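Side-chain contacts in amidohydrolase 3 domain-containing protein (Pyrococcus furiosus, PDB 3ICJ), which binds two zinc ions and is probably an amidohydrolase that cleaves carbon-nitrogen bonds other than peptide bonds, its natural substrate being unknown: residues E459-R463 with E464-H468; E229-S233 with L234-S238; V59-E63 with R64-A68; S401-W404 with I405-V409. One frame throughout, in Å; residues are numbered along the deposited sequence. Where two conformers were deposited one is given.

Interaction 1 of 4, residues E459-R463 with E464-H468; sequences ERVSR and EEALH
S462 and E465 grip each other at the start of helix 463-477, each side chain reaching for the other's backbone. The serine hydroxyl stands between its own backbone N and carbonyl carbon (chi1 72°), which turns OG towards the first helical turn, where it accepts from E465 N at 3.2 Å. In return, the E465 chain runs extended back along the entering segment and brings its carboxylate to the serine amide. S462 N donates to E465 OE1 at 2.8 Å, almost straight at 177°, using the oxygen's anti lone pair. A weak bond from S462 OG to the same OE1 adds a second hold on that oxygen, while OE2 makes a salt bridge with K421 NZ. This reciprocal pair is a capping box, with S462 as N-cap: serine is short enough to meet an amide of the first turn, and glutamate long enough to return to the cap. The negative charge should also suit the amino end of the helix dipole. Ahead of the box, V461 sets CG2 against A466 CB at 3.8 Å; the small alanine lets the valine sit close to the helix on its buried side, where A466 also meets V450. R463 extends from CG to NE, its side chain touching W443 and I446, and gives NE to P501 O. L467 CG lies 3.4 Å from R463 O, which accepts from L467 N.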
loop_
_atom_site.group_PDB
_atom_site.type_symbol
_atom_site.label_atom_id
_atom_site.label_comp_id
_atom_site.label_asym_id
_atom_site.label_seq_id
_atom_site.Cartn_x
_atom_site.Cartn_y
_atom_site.Cartn_z
ATOM N N GLU A 459 0.865 9.330 21.415
ATOM C CA GLU A 459 0.758 9.283 19.951
ATOM C C GLU A 459 -0.302 8.296 19.428
ATOM O O GLU A 459 -0.523 8.199 18.219
ATOM C CB GLU A 459 2.121 9.047 19.278
ATOM C CG GLU A 459 3.114 10.241 19.365
ATOM C CD GLU A 459 2.680 11.506 18.608
ATOM O OE1 GLU A 459 1.717 11.465 17.804
ATOM O OE2 GLU A 459 3.318 12.569 18.811
ATOM N N ARG A 460 -0.960 7.595 20.353
ATOM C CA ARG A 460 -2.093 6.730 20.050
ATOM C C ARG A 460 -3.277 7.617 19.628
ATOM O O ARG A 460 -3.388 8.785 20.053
ATOM C CB ARG A 460 -2.479 5.903 21.284
ATOM C CG ARG A 460 -1.475 4.808 21.691
ATOM C CD ARG A 460 -1.827 4.173 23.058
ATOM N NE ARG A 460 -1.913 5.203 24.102
ATOM C CZ ARG A 460 -2.611 5.091 25.227
ATOM N NH1 ARG A 460 -3.300 3.992 25.489
ATOM N NH2 ARG A 460 -2.631 6.090 26.093
ATOM N N VAL A 461 -4.126 7.081 18.763
ATOM C CA VAL A 461 -5.372 7.757 18.393
ATOM C C VAL A 461 -6.533 6.958 18.993
ATOM O O VAL A 461 -6.362 5.785 19.326
ATOM C CB VAL A 461 -5.530 7.925 16.838
ATOM C CG1 VAL A 461 -4.461 8.865 16.266
ATOM C CG2 VAL A 461 -5.508 6.582 16.120
ATOM N N SER A 462 -7.701 7.585 19.131
ATOM C CA SER A 462 -8.896 6.906 19.636
ATOM C C SER A 462 -9.442 5.981 18.546
ATOM O O SER A 462 -9.039 6.082 17.379
ATOM C CB SER A 462 -9.962 7.933 20.076
ATOM O OG SER A 462 -10.539 8.562 18.913
ATOM N N ARG A 463 -10.327 5.052 18.920
ATOM C CA ARG A 463 -10.939 4.154 17.921
ATOM C C ARG A 463 -11.699 4.914 16.817
ATOM O O ARG A 463 -11.576 4.568 15.634
ATOM C CB ARG A 463 -11.815 3.089 18.583
ATOM C CG ARG A 463 -12.097 1.904 17.657
ATOM C CD ARG A 463 -12.456 0.678 18.468
ATOM N NE ARG A 463 -13.193 -0.284 17.655
ATOM C CZ ARG A 463 -12.637 -1.268 16.955
ATOM N NH1 ARG A 463 -13.401 -2.087 16.240
ATOM N NH2 ARG A 463 -11.322 -1.444 16.983
ATOM N N GLU A 464 -12.435 5.958 17.211
ATOM C CA GLU A 464 -13.149 6.855 16.281
ATOM C C GLU A 464 -12.200 7.498 15.276
ATOM O O GLU A 464 -12.478 7.543 14.079
ATOM C CB GLU A 464 -13.843 7.993 17.040
ATOM C CG GLU A 464 -14.947 7.591 17.999
ATOM C CD GLU A 464 -15.451 8.776 18.798
ATOM O OE1 GLU A 464 -14.927 9.890 18.592
ATOM O OE2 GLU A 464 -16.373 8.603 19.621
ATOM N N GLU A 465 -11.077 8.016 15.786
ATOM C CA GLU A 465 -10.107 8.707 14.951
ATOM C C GLU A 465 -9.486 7.726 13.970
ATOM O O GLU A 465 -9.350 8.050 12.801
ATOM C CB GLU A 465 -9.008 9.386 15.785
ATOM C CG GLU A 465 -9.459 10.637 16.559
ATOM C CD GLU A 465 -8.405 11.132 17.564
ATOM O OE1 GLU A 465 -7.838 10.310 18.320
ATOM O OE2 GLU A 465 -8.147 12.352 17.610
ATOM N N ALA A 466 -9.116 6.531 14.451
ATOM C CA ALA A 466 -8.499 5.503 13.593
ATOM C C ALA A 466 -9.423 5.091 12.443
ATOM O O ALA A 466 -8.969 4.931 11.309
ATOM C CB ALA A 466 -8.077 4.283 14.410
ATOM N N LEU A 467 -10.715 4.945 12.735
ATOM C CA LEU A 467 -11.705 4.642 11.694
ATOM C C LEU A 467 -11.876 5.812 10.712
ATOM O O LEU A 467 -11.926 5.602 9.496
ATOM C CB LEU A 467 -13.035 4.232 12.322
ATOM C CG LEU A 467 -12.995 2.858 13.022
ATOM C CD1 LEU A 467 -14.102 2.727 14.040
ATOM C CD2 LEU A 467 -13.033 1.705 12.050
ATOM N N HIS A 468 -11.928 7.039 11.236
ATOM C CA HIS A 468 -11.887 8.214 10.382
ATOM C C HIS A 468 -10.689 8.224 9.426
ATOM O O HIS A 468 -10.862 8.381 8.203
ATOM C CB HIS A 468 -11.875 9.501 11.205
ATOM C CG HIS A 468 -11.564 10.702 10.377
ATOM N ND1 HIS A 468 -12.384 11.123 9.351
ATOM C CD2 HIS A 468 -10.512 11.557 10.399
ATOM C CE1 HIS A 468 -11.850 12.190 8.778
ATOM N NE2 HIS A 468 -10.715 12.471 9.395
#

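Interaction 2 of 4, residues E229-S233 with L234-S238; sequences EHLLS and LGVHS
H230 carries a methyl of L234 over one face of its imidazole, just where helix 217-233 ends in a Schellman motif. L234 CD1 stands 3.9 Å from the centroid of the H230 ring, 28° off its normal, a CH-pi contact. The histidine gets there because CG is anti to the backbone N (chi1 176°), which swings the ring towards the helix end. Elsewhere on the last turn, L232 CD2 meets H237 CD2 at 3.9 Å, the two side chains crossing at about a right angle. L231 lies on the buried side, its CB 4.1 Å from V236 CB; leucine and valine suit this place, since L231 also packs on L104 and L107 of helix 104-112, and V236 on F97 of strand 92-102.

Behind these side chains the backbone folds back on the last turn. L231 O accepts from V236 N at 3.0 Å, and L232 O from G235 N, which approaches from well above the carbonyl plane. G235 has positive phi (83°), and a side chain there would press on the preceding carbonyl, so glycine fits the turn that redirects the chain into strand 236-244. S233 OG donates to H230 O, which also receives a weak bond from L234 N. H237 is fixed at both nitrogens: ND1 bonds to E493 OE1, and NE2 meets, in the ring plane and at 2.7 Å, a water that donates to L232 O.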
loop_
_atom_site.group_PDB
_atom_site.type_symbol
_atom_site.label_atom_id
_atom_site.label_comp_id
_atom_site.label_asym_id
_atom_site.label_seq_id
_atom_site.Cartn_x
_atom_site.Cartn_y
_atom_site.Cartn_z
ATOM N N GLU A 229 -9.551 -9.288 -5.044
ATOM C CA GLU A 229 -10.394 -10.254 -4.319
ATOM C C GLU A 229 -10.082 -10.331 -2.829
ATOM O O GLU A 229 -10.991 -10.398 -2.009
ATOM C CB GLU A 229 -10.329 -11.657 -4.942
ATOM C CG GLU A 229 -11.061 -11.766 -6.267
ATOM C CD GLU A 229 -12.513 -11.249 -6.210
ATOM O OE1 GLU A 229 -13.286 -11.696 -5.341
ATOM O OE2 GLU A 229 -12.890 -10.397 -7.039
ATOM N N HIS A 230 -8.791 -10.272 -2.493
ATOM C CA HIS A 230 -8.338 -10.353 -1.112
ATOM C C HIS A 230 -8.762 -9.090 -0.357
ATOM O O HIS A 230 -9.332 -9.190 0.732
ATOM C CB HIS A 230 -6.820 -10.550 -1.090
ATOM C CG HIS A 230 -6.211 -10.562 0.279
ATOM N ND1 HIS A 230 -6.319 -11.635 1.138
ATOM C CD2 HIS A 230 -5.446 -9.642 0.918
ATOM C CE1 HIS A 230 -5.659 -11.373 2.252
ATOM N NE2 HIS A 230 -5.128 -10.166 2.148
ATOM N N LEU A 231 -8.535 -7.924 -0.967
ATOM C CA LEU A 231 -8.843 -6.640 -0.348
ATOM C C LEU A 231 -10.345 -6.429 -0.110
ATOM O O LEU A 231 -10.745 -5.955 0.970
ATOM C CB LEU A 231 -8.272 -5.482 -1.175
ATOM C CG LEU A 231 -6.747 -5.376 -1.063
ATOM C CD1 LEU A 231 -6.205 -4.513 -2.190
ATOM C CD2 LEU A 231 -6.297 -4.845 0.291
ATOM N N LEU A 232 -11.153 -6.784 -1.112
ATOM C CA LEU A 232 -12.611 -6.705 -1.016
ATOM C C LEU A 232 -13.180 -7.557 0.121
ATOM O O LEU A 232 -14.043 -7.081 0.865
ATOM C CB LEU A 232 -13.286 -7.052 -2.350
ATOM C CG LEU A 232 -13.172 -6.013 -3.483
ATOM C CD1 LEU A 232 -13.758 -6.619 -4.748
ATOM C CD2 LEU A 232 -13.853 -4.684 -3.132
ATOM N N SER A 233 -12.674 -8.787 0.274
ATOM C CA SER A 233 -13.085 -9.663 1.375
ATOM C C SER A 233 -12.731 -9.098 2.743
ATOM O O SER A 233 -13.329 -9.494 3.723
ATOM C CB SER A 233 -12.473 -11.061 1.246
ATOM O OG SER A 233 -11.133 -11.034 1.711
ATOM N N LEU A 234 -11.735 -8.216 2.801
ATOM C CA LEU A 234 -11.361 -7.502 4.030
ATOM C C LEU A 234 -12.090 -6.154 4.226
ATOM O O LEU A 234 -11.813 -5.433 5.178
ATOM C CB LEU A 234 -9.835 -7.303 4.100
ATOM C CG LEU A 234 -8.986 -8.580 4.089
ATOM C CD1 LEU A 234 -7.551 -8.240 3.796
ATOM C CD2 LEU A 234 -9.095 -9.362 5.412
ATOM N N GLY A 235 -13.011 -5.819 3.323
ATOM C CA GLY A 235 -13.768 -4.572 3.406
ATOM C C GLY A 235 -13.097 -3.321 2.849
ATOM O O GLY A 235 -13.527 -2.207 3.153
ATOM N N VAL A 236 -12.052 -3.498 2.038
ATOM C CA VAL A 236 -11.330 -2.387 1.417
ATOM C C VAL A 236 -11.834 -2.231 -0.019
ATOM O O VAL A 236 -11.708 -3.157 -0.849
ATOM C CB VAL A 236 -9.766 -2.618 1.413
ATOM C CG1 VAL A 236 -9.024 -1.446 0.754
ATOM C CG2 VAL A 236 -9.243 -2.876 2.824
ATOM N N HIS A 237 -12.427 -1.081 -0.312
ATOM C CA HIS A 237 -13.038 -0.847 -1.631
ATOM C C HIS A 237 -12.301 0.182 -2.486
ATOM O O HIS A 237 -12.694 0.407 -3.626
ATOM C CB HIS A 237 -14.491 -0.382 -1.487
ATOM C CG HIS A 237 -15.432 -1.421 -0.958
ATOM N ND1 HIS A 237 -16.796 -1.319 -1.118
ATOM C CD2 HIS A 237 -15.223 -2.541 -0.224
ATOM C CE1 HIS A 237 -17.387 -2.350 -0.537
ATOM N NE2 HIS A 237 -16.454 -3.099 0.027
ATOM N N SER A 238 -11.288 0.845 -1.920
ATOM C CA SER A 238 -10.507 1.866 -2.644
ATOM C C SER A 238 -9.057 1.811 -2.189
ATOM O O SER A 238 -8.789 1.546 -1.010
ATOM C CB SER A 238 -11.066 3.293 -2.415
ATOM O OG SER A 238 -12.486 3.341 -2.407
HETATM O O HOH W 1 -16.289 -5.589 0.993
#

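Interaction 3 of 4, residues V59-E63 with R64-A68; sequences VISNE and RVLYA
V59 and L66 lie side by side and point the same way, V59 CG1 touching L66 CD2 at 3.7 Å. Y67 meets the same valine at a slant, with Y67 CB 4.0 Å from V59 CB. L66 has CG anti to its backbone N (chi1 176°), which lays CD2 alongside V59 CG1. In Y67 an equally extended first torsion (175°) sends the ring off from V59 towards T73 and I77 of helix 71-81, so the tyrosine joins hairpin to helix while its CB stays with the valine. A branched, apolar residue suits position 59, buried between these two neighbours, M37 and A74.

The bulge that sets two successive residues against one valine also brings two amides to its carbonyl: V59 O accepts from L66 N at 2.7 Å and from Y67 N at 3.3 Å. V59 N closes the ring by donating to Y67 O. I60 and V65 point to the other side of the sheet, where I60 meets L40 and A492, and V65 meets L58 and L486. R64 NH1 makes a salt bridge with D482 OD2. At the tip, S61 N donates to R64 O at 3.0 Å, and R64 N returns to S61 O from well above the carbonyl plane. N62 and E63, both with positive phi, form the corners of this type I' turn. The whole is a beta hairpin with a two-residue type I' loop, strands 57-61 and 64-69, interrupted by a classic beta bulge at L66 and Y67 opposite V59.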
loop_
_atom_site.group_PDB
_atom_site.type_symbol
_atom_site.label_atom_id
_atom_site.label_comp_id
_atom_site.label_asym_id
_atom_site.label_seq_id
_atom_site.Cartn_x
_atom_site.Cartn_y
_atom_site.Cartn_z
ATOM N N VAL A 59 -30.502 5.621 1.621
ATOM C CA VAL A 59 -30.916 5.399 0.238
ATOM C C VAL A 59 -29.760 5.634 -0.739
ATOM O O VAL A 59 -29.106 6.680 -0.714
ATOM C CB VAL A 59 -32.136 6.272 -0.168
ATOM C CG1 VAL A 59 -32.618 5.903 -1.575
ATOM C CG2 VAL A 59 -33.268 6.090 0.816
ATOM N N ILE A 60 -29.543 4.648 -1.606
ATOM C CA ILE A 60 -28.473 4.639 -2.577
ATOM C C ILE A 60 -29.067 4.517 -3.974
ATOM O O ILE A 60 -29.989 3.726 -4.183
ATOM C CB ILE A 60 -27.529 3.444 -2.299
ATOM C CG1 ILE A 60 -26.766 3.667 -0.990
ATOM C CG2 ILE A 60 -26.551 3.233 -3.436
ATOM C CD1 ILE A 60 -26.517 2.385 -0.230
ATOM N N SER A 61 -28.568 5.306 -4.926
ATOM C CA SER A 61 -28.913 5.083 -6.329
ATOM C C SER A 61 -27.802 5.530 -7.254
ATOM O O SER A 61 -27.196 6.591 -7.039
ATOM C CB SER A 61 -30.246 5.740 -6.716
ATOM O OG SER A 61 -30.170 7.150 -6.690
ATOM N N ASN A 62 -27.554 4.705 -8.277
ATOM C CA ASN A 62 -26.470 4.902 -9.242
ATOM C C ASN A 62 -25.097 5.014 -8.543
ATOM O O ASN A 62 -24.229 5.809 -8.936
ATOM C CB ASN A 62 -26.784 6.086 -10.180
ATOM C CG ASN A 62 -28.011 5.829 -11.066
ATOM O OD1 ASN A 62 -27.939 5.060 -12.031
ATOM N ND2 ASN A 62 -29.134 6.481 -10.749
ATOM N N GLU A 63 -24.941 4.216 -7.485
ATOM C CA GLU A 63 -23.693 4.112 -6.696
ATOM C C GLU A 63 -23.310 5.396 -5.932
ATOM O O GLU A 63 -22.142 5.623 -5.639
ATOM C CB GLU A 63 -22.531 3.589 -7.558
ATOM C CG GLU A 63 -22.783 2.194 -8.102
ATOM C CD GLU A 63 -22.526 2.094 -9.590
ATOM O OE1 GLU A 63 -21.372 2.321 -10.026
ATOM O OE2 GLU A 63 -23.488 1.782 -10.325
ATOM N N ARG A 64 -24.304 6.213 -5.606
ATOM C CA ARG A 64 -24.132 7.376 -4.738
ATOM C C ARG A 64 -25.192 7.392 -3.660
ATOM O O ARG A 64 -26.266 6.832 -3.845
ATOM C CB ARG A 64 -24.228 8.669 -5.529
ATOM C CG ARG A 64 -23.369 8.691 -6.764
ATOM C CD ARG A 64 -22.438 9.844 -6.696
ATOM N NE ARG A 64 -21.374 9.732 -7.676
ATOM C CZ ARG A 64 -20.265 10.460 -7.641
ATOM N NH1 ARG A 64 -20.086 11.347 -6.668
ATOM N NH2 ARG A 64 -19.340 10.301 -8.579
ATOM N N VAL A 65 -24.894 8.046 -2.541
ATOM C CA VAL A 65 -25.844 8.184 -1.447
ATOM C C VAL A 65 -26.835 9.289 -1.818
ATOM O O VAL A 65 -26.447 10.401 -2.157
ATOM C CB VAL A 65 -25.133 8.503 -0.097
ATOM C CG1 VAL A 65 -26.150 8.845 1.007
ATOM C CG2 VAL A 65 -24.229 7.332 0.331
ATOM N N LEU A 66 -28.114 8.950 -1.749
ATOM C CA LEU A 66 -29.200 9.847 -2.112
ATOM C C LEU A 66 -29.762 10.517 -0.855
ATOM O O LEU A 66 -30.138 11.697 -0.870
ATOM C CB LEU A 66 -30.310 9.038 -2.806
ATOM C CG LEU A 66 -31.551 9.866 -3.154
ATOM C CD1 LEU A 66 -31.187 10.841 -4.261
ATOM C CD2 LEU A 66 -32.712 9.026 -3.537
ATOM N N TYR A 67 -29.833 9.735 0.222
ATOM C CA TYR A 67 -30.415 10.168 1.491
ATOM C C TYR A 67 -29.751 9.392 2.638
ATOM O O TYR A 67 -29.566 8.177 2.561
ATOM C CB TYR A 67 -31.961 9.944 1.481
ATOM C CG TYR A 67 -32.631 10.248 2.803
ATOM C CD1 TYR A 67 -32.922 11.564 3.173
ATOM C CD2 TYR A 67 -32.926 9.225 3.706
ATOM C CE1 TYR A 67 -33.501 11.843 4.410
ATOM C CE2 TYR A 67 -33.507 9.488 4.929
ATOM C CZ TYR A 67 -33.788 10.793 5.283
ATOM O OH TYR A 67 -34.373 11.049 6.512
ATOM N N ALA A 68 -29.424 10.108 3.708
ATOM C CA ALA A 68 -28.987 9.507 4.969
ATOM C C ALA A 68 -29.795 10.143 6.108
ATOM O O ALA A 68 -29.753 11.365 6.287
ATOM C CB ALA A 68 -27.478 9.747 5.167
#

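Interaction 4 of 4, residues S401-W404 with I405-V409; sequences SDWW and IVNRV
Helix 405-413 is entered through a type I turn from D402 to I405, with W404 at the N-cap position. A first torsion of 39° tucks the W404 indole back beside the first turn. There R408 lies over one face, the guanidinium and ring planes only 14° apart and CZ 4.1 Å above the ring plane, offset towards its rim. The arginine's aliphatic part shares the contact, R408 CG being 3.7 Å from W404 CE3. Its charged end is held elsewhere: NH2 makes a salt bridge with D316, NE bonds to L303 O and NH1 to G304 O, which fixes the flat group over the indole. Across the ring, D402 CA lies over the opposite face. I405, buried, packs CG1 on D402 CB at 3.8 Å and reaches L303 and Y418, which suits a branched apolar residue; D402 OD2 bonds to Y418 OH. N407 presents its amide to W403, ND2 lying 3.7 Å from W403 CZ3 with the planes 89° apart. One water donates to W403 O at 2.7 Å and accepts from N407 N at 3.1 Å.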
loop_
_atom_site.group_PDB
_atom_site.type_symbol
_atom_site.label_atom_id
_atom_site.label_comp_id
_atom_site.label_asym_id
_atom_site.label_seq_id
_atom_site.Cartn_x
_atom_site.Cartn_y
_atom_site.Cartn_z
ATOM N N SER A 401 5.504 -3.995 13.939
ATOM C CA SER A 401 6.533 -4.751 13.203
ATOM C C SER A 401 7.955 -4.293 13.469
ATOM O O SER A 401 8.880 -5.101 13.526
ATOM C CB SER A 401 6.287 -4.659 11.702
ATOM O OG SER A 401 5.073 -5.267 11.341
ATOM N N ASP A 402 8.131 -2.979 13.608
ATOM C CA ASP A 402 9.461 -2.391 13.713
ATOM C C ASP A 402 9.897 -2.229 15.164
ATOM O O ASP A 402 10.101 -1.104 15.631
ATOM C CB ASP A 402 9.499 -1.038 12.991
ATOM C CG ASP A 402 9.118 -1.134 11.513
ATOM O OD1 ASP A 402 8.923 -2.252 10.976
ATOM O OD2 ASP A 402 9.060 -0.066 10.871
ATOM N N TRP A 403 10.056 -3.355 15.863
ATOM C CA TRP A 403 10.437 -3.376 17.280
ATOM C C TRP A 403 11.856 -2.810 17.488
ATOM O O TRP A 403 12.224 -2.414 18.590
ATOM C CB TRP A 403 10.347 -4.816 17.835
ATOM C CG TRP A 403 11.236 -5.800 17.081
ATOM C CD1 TRP A 403 10.859 -6.610 16.047
ATOM C CD2 TRP A 403 12.648 -6.051 17.289
ATOM N NE1 TRP A 403 11.932 -7.340 15.595
ATOM C CE2 TRP A 403 13.042 -7.021 16.335
ATOM C CE3 TRP A 403 13.609 -5.552 18.183
ATOM C CZ2 TRP A 403 14.358 -7.506 16.252
ATOM C CZ3 TRP A 403 14.920 -6.027 18.091
ATOM C CH2 TRP A 403 15.279 -7.000 17.137
ATOM N N TRP A 404 12.644 -2.789 16.411
ATOM C CA TRP A 404 14.047 -2.384 16.444
ATOM C C TRP A 404 14.289 -0.878 16.261
ATOM O O TRP A 404 15.440 -0.456 16.077
ATOM C CB TRP A 404 14.826 -3.192 15.389
ATOM C CG TRP A 404 14.049 -3.400 14.124
ATOM C CD1 TRP A 404 13.545 -4.583 13.650
ATOM C CD2 TRP A 404 13.657 -2.390 13.182
ATOM N NE1 TRP A 404 12.873 -4.366 12.472
ATOM C CE2 TRP A 404 12.926 -3.031 12.162
ATOM C CE3 TRP A 404 13.860 -1.006 13.099
ATOM C CZ2 TRP A 404 12.386 -2.328 11.069
ATOM C CZ3 TRP A 404 13.328 -0.312 12.030
ATOM C CH2 TRP A 404 12.599 -0.975 11.025
ATOM N N ILE A 405 13.221 -0.073 16.302
ATOM C CA ILE A 405 13.323 1.395 16.113
ATOM C C ILE A 405 14.311 2.065 17.071
ATOM O O ILE A 405 15.195 2.811 16.623
ATOM C CB ILE A 405 11.945 2.110 16.196
ATOM C CG1 ILE A 405 11.128 1.855 14.927
ATOM C CG2 ILE A 405 12.114 3.659 16.410
ATOM C CD1 ILE A 405 11.246 2.937 13.869
ATOM N N VAL A 406 14.180 1.781 18.371
ATOM C CA VAL A 406 15.114 2.322 19.366
ATOM C C VAL A 406 16.566 1.885 19.096
ATOM O O VAL A 406 17.469 2.689 19.224
ATOM C CB VAL A 406 14.671 2.038 20.833
ATOM C CG1 VAL A 406 15.772 2.428 21.840
ATOM C CG2 VAL A 406 13.389 2.806 21.152
ATOM N N ASN A 407 16.772 0.638 18.678
ATOM C CA ASN A 407 18.099 0.179 18.285
ATOM C C ASN A 407 18.704 1.002 17.142
ATOM O O ASN A 407 19.889 1.312 17.189
ATOM C CB ASN A 407 18.119 -1.314 17.918
ATOM C CG ASN A 407 17.855 -2.218 19.105
ATOM O OD1 ASN A 407 17.936 -1.795 20.261
ATOM N ND2 ASN A 407 17.528 -3.477 18.819
ATOM N N ARG A 408 17.891 1.364 16.148
ATOM C CA ARG A 408 18.374 2.128 14.974
ATOM C C ARG A 408 18.693 3.582 15.265
ATOM O O ARG A 408 19.685 4.111 14.762
ATOM C CB ARG A 408 17.355 2.094 13.818
ATOM C CG ARG A 408 17.104 0.716 13.228
ATOM C CD ARG A 408 18.308 0.215 12.419
ATOM N NE ARG A 408 17.975 -1.027 11.733
ATOM C CZ ARG A 408 18.032 -2.236 12.297
ATOM N NH1 ARG A 408 17.694 -3.310 11.596
ATOM N NH2 ARG A 408 18.405 -2.369 13.568
ATOM N N VAL A 409 17.843 4.233 16.056
ATOM C CA VAL A 409 17.897 5.678 16.191
ATOM C C VAL A 409 18.053 6.187 17.626
ATOM O O VAL A 409 18.268 7.373 17.838
ATOM C CB VAL A 409 16.681 6.379 15.482
ATOM C CG1 VAL A 409 16.613 5.991 14.009
ATOM C CG2 VAL A 409 15.349 6.116 16.216
HETATM O O HOH W 2 14.542 -1.364 19.565
HETATM O O HOH W 3 11.618 0.439 19.654
#

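From the N terminus the four contacts follow in series, none nesting in or crossing another, and each turns the chain between adjacent elements. Interaction 3 closes a hairpin loop in the small sheet that also holds strands 37-41 and 84-87. Interaction 2 then turns helix 217-233 into strand 236-244, which runs beside strand 92-102; the side chain of L231 is about 9 Å from that of the zinc ligand H103. Interaction 4 starts helix 405-413 on the opposite side of the chain's centre from interactions 2 and 3, the side chain of D402 about 8 Å from that of H373. Interaction 1 starts helix 463-477, against helix 442-451. The centres of interactions 3 and 4 lie about 46 Å apart.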